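Local atomic coordinates of CAG pathogenicity island protein 13 (Helicobacter pylori, PDB entry 2G3V), a protein that is of unknown function and is encoded by the cagS gene of the cag pathogenicity island, which specifies a type IV secretion system. Residues 46-51 with 117-122; 104-109 with 156-161. All coordinates share one frame; numbering follows the deposited sequence.

Contact 1: 46-51 with 117-122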
loop_
_atom_site.group_PDB
_atom_site.type_symbol
_atom_site.label_atom_id
_atom_site.label_comp_id
_atom_site.label_asym_id
_atom_site.label_seq_id
_atom_site.Cartn_x
_atom_site.Cartn_y
_atom_site.Cartn_z
ATOM N N LYS A 46 4.599 -7.374 -3.973
ATOM C CA LYS A 46 4.191 -8.357 -4.987
ATOM C C LYS A 46 3.167 -9.348 -4.440
ATOM O O LYS A 46 2.215 -9.704 -5.117
ATOM C CB LYS A 46 5.423 -9.118 -5.498
ATOM C CG LYS A 46 5.111 -10.213 -6.475
ATOM C CD LYS A 46 4.610 -9.647 -7.776
ATOM C CE LYS A 46 4.396 -10.761 -8.788
ATOM N NZ LYS A 46 3.940 -10.285 -10.119
ATOM N N THR A 47 3.385 -9.808 -3.213
ATOM C CA THR A 47 2.458 -10.740 -2.583
ATOM C C THR A 47 1.080 -10.078 -2.428
ATOM O O THR A 47 0.054 -10.707 -2.653
ATOM C CB THR A 47 3.001 -11.176 -1.211
ATOM O OG1 THR A 47 4.336 -11.656 -1.397
ATOM C CG2 THR A 47 2.140 -12.287 -0.591
HETATM N N MSE A 48 1.054 -8.805 -2.054
HETATM C CA MSE A 48 -0.221 -8.116 -1.880
HETATM C C MSE A 48 -0.880 -7.883 -3.239
HETATM O O MSE A 48 -2.094 -8.098 -3.425
HETATM C CB MSE A 48 -0.013 -6.780 -1.152
HETATM C CG MSE A 48 0.559 -6.934 0.247
HETATM SE SE MSE A 48 0.523 -5.315 1.262
HETATM C CE MSE A 48 2.136 -4.480 0.640
ATOM N N HIS A 49 -0.078 -7.442 -4.197
ATOM C CA HIS A 49 -0.579 -7.192 -5.539
ATOM C C HIS A 49 -1.290 -8.404 -6.133
ATOM O O HIS A 49 -2.297 -8.261 -6.824
ATOM C CB HIS A 49 0.565 -6.762 -6.460
ATOM C CG HIS A 49 0.187 -6.719 -7.909
ATOM N ND1 HIS A 49 0.118 -7.848 -8.696
ATOM C CD2 HIS A 49 -0.185 -5.687 -8.704
ATOM C CE1 HIS A 49 -0.275 -7.514 -9.913
ATOM N NE2 HIS A 49 -0.469 -6.207 -9.944
ATOM N N ASP A 50 -0.766 -9.597 -5.873
ATOM C CA ASP A 50 -1.395 -10.804 -6.390
ATOM C C ASP A 50 -2.660 -11.104 -5.597
ATOM O O ASP A 50 -3.652 -11.568 -6.154
ATOM C CB ASP A 50 -0.424 -11.994 -6.317
ATOM C CG ASP A 50 0.870 -11.744 -7.109
ATOM O OD1 ASP A 50 0.779 -11.213 -8.250
ATOM O OD2 ASP A 50 1.975 -12.082 -6.606
ATOM N N PHE A 51 -2.617 -10.822 -4.298
ATOM C CA PHE A 51 -3.745 -11.054 -3.408
ATOM C C PHE A 51 -4.895 -10.191 -3.874
ATOM O O PHE A 51 -6.017 -10.668 -4.063
ATOM C CB PHE A 51 -3.367 -10.683 -1.977
ATOM C CG PHE A 51 -4.503 -10.775 -1.000
ATOM C CD1 PHE A 51 -4.988 -12.010 -0.592
ATOM C CD2 PHE A 51 -5.077 -9.619 -0.479
ATOM C CE1 PHE A 51 -6.032 -12.100 0.329
ATOM C CE2 PHE A 51 -6.120 -9.690 0.442
ATOM C CZ PHE A 51 -6.597 -10.941 0.846
ATOM N N SER A 117 6.951 2.973 4.798
ATOM C CA SER A 117 5.681 3.622 5.106
ATOM C C SER A 117 4.742 3.624 3.906
ATOM O O SER A 117 3.568 3.957 4.026
ATOM C CB SER A 117 5.913 5.055 5.575
ATOM O OG SER A 117 6.494 5.830 4.545
ATOM N N ILE A 118 5.258 3.256 2.744
ATOM C CA ILE A 118 4.432 3.201 1.538
ATOM C C ILE A 118 3.484 2.015 1.685
ATOM O O ILE A 118 2.367 2.021 1.165
ATOM C CB ILE A 118 5.298 2.994 0.283
ATOM C CG1 ILE A 118 6.300 4.137 0.162
ATOM C CG2 ILE A 118 4.417 2.934 -0.972
ATOM C CD1 ILE A 118 7.274 3.937 -0.969
ATOM N N LEU A 119 3.943 1.015 2.419
ATOM C CA LEU A 119 3.203 -0.216 2.672
ATOM C C LEU A 119 1.910 0.068 3.430
ATOM O O LEU A 119 0.890 -0.613 3.226
ATOM C CB LEU A 119 4.066 -1.199 3.468
ATOM C CG LEU A 119 5.354 -1.674 2.790
ATOM C CD1 LEU A 119 6.212 -2.436 3.787
ATOM C CD2 LEU A 119 5.017 -2.546 1.592
ATOM N N GLY A 120 1.917 1.078 4.298
ATOM C CA GLY A 120 0.740 1.438 5.073
ATOM C C GLY A 120 -0.516 1.736 4.261
ATOM O O GLY A 120 -1.628 1.774 4.794
ATOM N N ILE A 121 -0.358 1.949 2.966
ATOM C CA ILE A 121 -1.510 2.211 2.129
ATOM C C ILE A 121 -2.277 0.930 1.839
ATOM O O ILE A 121 -3.496 0.946 1.704
ATOM C CB ILE A 121 -1.077 2.839 0.800
ATOM C CG1 ILE A 121 -0.535 4.240 1.068
ATOM C CG2 ILE A 121 -2.242 2.862 -0.193
ATOM C CD1 ILE A 121 0.026 4.906 -0.157
ATOM N N PHE A 122 -1.560 -0.186 1.780
ATOM C CA PHE A 122 -2.175 -1.457 1.431
ATOM C C PHE A 122 -2.514 -2.402 2.571
ATOM O O PHE A 122 -3.421 -3.220 2.435
ATOM C CB PHE A 122 -1.280 -2.163 0.410
ATOM C CG PHE A 122 -0.801 -1.258 -0.695
ATOM C CD1 PHE A 122 -1.659 -0.860 -1.710
ATOM C CD2 PHE A 122 0.489 -0.724 -0.663
ATOM C CE1 PHE A 122 -1.251 0.066 -2.676
ATOM C CE2 PHE A 122 0.910 0.207 -1.627
ATOM C CZ PHE A 122 0.037 0.603 -2.629
#
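The ring of F122 meets the end of M48 obliquely, and one of its faces carries the CG2 methyl of I121, its neighbour in sequence, offset toward the rim. M48, a selenomethionine, touches F122 at CB, the atom that carries the ring, with SE 3.7 Å from F122 CB. Within 46-51, and apart from the contact, D50 takes the edge of the H49 ring: H49 ND1 makes a weak, in-plane hydrogen bond to D50 OD1 at 3.5 Å.

M48 alone carries the helix side of the contact. The chain is extended about chi2 and bends at chi3 (-84°). The bend brings the methyl CE to L119 CD2, at 3.6 Å. M48 crosses both L119 and F122 at about a right angle. No hydrogen bond joins the two segments; the contact is apolar and buried.

The chain is built of helices without strands. Here a non-regular connection, between helices 82-105 and 128-133, packs through 117-122 on one of the long helices, 35-57. Around them, F122 also rests on T96 of helix 82-105 and F52 of helix 35-57, while L119 packs on I45. This places the connection against two long helices near the centre of the chain.

Contact 2: 104-109 with 156-161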
loop_
_atom_site.group_PDB
_atom_site.type_symbol
_atom_site.label_atom_id
_atom_site.label_comp_id
_atom_site.label_asym_id
_atom_site.label_seq_id
_atom_site.Cartn_x
_atom_site.Cartn_y
_atom_site.Cartn_z
ATOM N N ALA A 104 10.842 -0.338 -10.292
ATOM C CA ALA A 104 11.677 -0.817 -11.390
ATOM C C ALA A 104 12.419 0.316 -12.110
ATOM O O ALA A 104 13.634 0.288 -12.238
ATOM C CB ALA A 104 10.814 -1.589 -12.393
ATOM N N GLU A 105 11.663 1.303 -12.576
ATOM C CA GLU A 105 12.171 2.465 -13.311
ATOM C C GLU A 105 13.047 3.475 -12.530
ATOM O O GLU A 105 13.621 4.393 -13.125
ATOM C CB GLU A 105 10.967 3.186 -13.935
ATOM C CG GLU A 105 11.269 4.395 -14.823
ATOM C CD GLU A 105 11.953 4.029 -16.138
ATOM O OE1 GLU A 105 11.545 3.032 -16.772
ATOM O OE2 GLU A 105 12.889 4.749 -16.548
ATOM N N ASN A 106 13.120 3.330 -11.211
ATOM C CA ASN A 106 13.942 4.211 -10.376
ATOM C C ASN A 106 14.533 3.442 -9.173
ATOM O O ASN A 106 13.972 3.477 -8.071
ATOM C CB ASN A 106 13.126 5.393 -9.836
ATOM C CG ASN A 106 12.237 6.048 -10.888
ATOM O OD1 ASN A 106 11.034 5.774 -10.948
ATOM N ND2 ASN A 106 12.819 6.928 -11.710
ATOM N N PRO A 107 15.682 2.756 -9.370
ATOM C CA PRO A 107 16.369 1.973 -8.338
ATOM C C PRO A 107 16.319 2.506 -6.912
ATOM O O PRO A 107 15.940 1.774 -5.996
ATOM C CB PRO A 107 17.793 1.883 -8.873
ATOM C CG PRO A 107 17.560 1.702 -10.319
ATOM C CD PRO A 107 16.482 2.761 -10.612
ATOM N N ASN A 108 16.682 3.777 -6.731
ATOM C CA ASN A 108 16.718 4.408 -5.408
ATOM C C ASN A 108 15.380 4.752 -4.755
ATOM O O ASN A 108 15.348 5.317 -3.662
ATOM C CB ASN A 108 17.593 5.662 -5.450
ATOM C CG ASN A 108 19.053 5.350 -5.688
ATOM O OD1 ASN A 108 19.806 6.198 -6.174
ATOM N ND2 ASN A 108 19.471 4.137 -5.335
ATOM N N PHE A 109 14.275 4.434 -5.418
ATOM C CA PHE A 109 12.968 4.685 -4.827
ATOM C C PHE A 109 12.904 3.508 -3.865
ATOM O O PHE A 109 13.032 2.361 -4.297
ATOM C CB PHE A 109 11.887 4.581 -5.895
ATOM C CG PHE A 109 10.523 4.916 -5.405
ATOM C CD1 PHE A 109 10.114 6.241 -5.314
ATOM C CD2 PHE A 109 9.652 3.906 -4.998
ATOM C CE1 PHE A 109 8.851 6.562 -4.817
ATOM C CE2 PHE A 109 8.388 4.210 -4.498
ATOM C CZ PHE A 109 7.983 5.540 -4.406
ATOM N N PHE A 156 2.626 7.327 -6.968
ATOM C CA PHE A 156 3.695 6.543 -7.600
ATOM C C PHE A 156 4.012 6.817 -9.067
ATOM O O PHE A 156 4.847 6.146 -9.658
ATOM C CB PHE A 156 3.399 5.056 -7.423
ATOM C CG PHE A 156 3.046 4.681 -6.015
ATOM C CD1 PHE A 156 3.886 5.031 -4.954
ATOM C CD2 PHE A 156 1.882 3.980 -5.744
ATOM C CE1 PHE A 156 3.563 4.682 -3.635
ATOM C CE2 PHE A 156 1.552 3.626 -4.439
ATOM C CZ PHE A 156 2.396 3.978 -3.379
ATOM N N VAL A 157 3.349 7.806 -9.655
ATOM C CA VAL A 157 3.587 8.167 -11.048
ATOM C C VAL A 157 4.674 9.230 -11.025
ATOM O O VAL A 157 4.391 10.408 -10.819
ATOM C CB VAL A 157 2.310 8.751 -11.693
ATOM C CG1 VAL A 157 2.572 9.120 -13.148
ATOM C CG2 VAL A 157 1.182 7.744 -11.595
HETATM N N MSE A 158 5.915 8.818 -11.234
HETATM C CA MSE A 158 7.038 9.749 -11.194
HETATM C C MSE A 158 7.173 10.681 -12.395
HETATM O O MSE A 158 6.713 10.382 -13.495
HETATM C CB MSE A 158 8.356 8.981 -11.018
HETATM C CG MSE A 158 8.308 7.880 -9.968
HETATM SE SE MSE A 158 7.513 8.425 -8.305
HETATM C CE MSE A 158 9.017 9.342 -7.517
ATOM N N THR A 159 7.818 11.821 -12.159
ATOM C CA THR A 159 8.068 12.815 -13.195
ATOM C C THR A 159 9.575 12.803 -13.431
ATOM O O THR A 159 10.324 12.259 -12.619
ATOM C CB THR A 159 7.659 14.220 -12.736
ATOM O OG1 THR A 159 8.544 14.657 -11.699
ATOM C CG2 THR A 159 6.228 14.212 -12.214
ATOM N N ASP A 160 10.037 13.389 -14.531
ATOM C CA ASP A 160 11.476 13.401 -14.780
ATOM C C ASP A 160 12.188 14.060 -13.608
ATOM O O ASP A 160 13.229 13.596 -13.164
ATOM C CB ASP A 160 11.811 14.152 -16.072
ATOM C CG ASP A 160 11.530 13.328 -17.322
ATOM O OD1 ASP A 160 11.924 12.136 -17.350
ATOM O OD2 ASP A 160 10.932 13.877 -18.279
ATOM N N GLU A 161 11.608 15.142 -13.104
ATOM C CA GLU A 161 12.183 15.861 -11.981
ATOM C C GLU A 161 12.369 14.910 -10.805
ATOM O O GLU A 161 13.430 14.882 -10.174
ATOM C CB GLU A 161 11.268 17.026 -11.585
ATOM C CG GLU A 161 11.805 17.928 -10.467
ATOM C CD GLU A 161 10.995 19.212 -10.326
ATOM O OE1 GLU A 161 9.771 19.130 -10.090
ATOM O OE2 GLU A 161 11.580 20.307 -10.459
#
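F109 and M158 are brought together by different torsions. In F109, CG stands anti to the backbone N (chi1 -176°), which carries the ring toward 156-161. M158, a selenomethionine, is bent at chi2 and again at chi3, the latter at -80°, and this curls its methyl back to the ring. M158 CE lies 3.9 Å from F109 CE1. The selenium stands 5.0 Å from the centroid of the F109 ring, with SE 43° off the ring normal. It is a Met-aromatic contact with an oblique approach.

F156 reaches the CZ end of the same ring, next to CE1. Its CD1 comes to 4.2 Å from F109 CZ, and the two side chains cross at about a right angle. F156 makes this contact with its ring, although its backbone does not direct it there. The amide end of N106 crosses the start of the M158 chain near CB and CG.

This is where helix 82-105 ends. N106 is the first residue to leave the helical path, and a type I beta turn runs from N106 to F109, closed by the bond from F109 N to N106 O at 2.8 Å. On the other segment, T159 is the N-cap of helix 160-168, and its OG1 accepts a bond from the N of E162.

Helix 160-168 adds two side chains. M163 touches both N106 and M158, and Y166 meets the F109 ring edge-to-face. From helix 82-105 itself, L99 packs on both F109 and F156.

Overall arrangement
From the N terminus, helix 35-57 supplies the first half of contact 1. The chain passes through helices 59-69 and 73-79 and runs along helix 82-105, whose end begins contact 2. The connection that follows returns to helix 35-57 at 117-122 and closes the first loop, of 65 residues. Helices 128-133 and 136-149 come next, and 156-161 closes the second loop, of 46 residues. The segments alternate, so the two loops cross. The centres of the two contacts lie about 18 Å apart, yet they touch: I118 CG2 is 3.3 Å from F156 CE1. Contact 1 ties helix 35-57 to the 106-127 connection; contact 2 ties the start of that connection to the loop leading into helix 160-168.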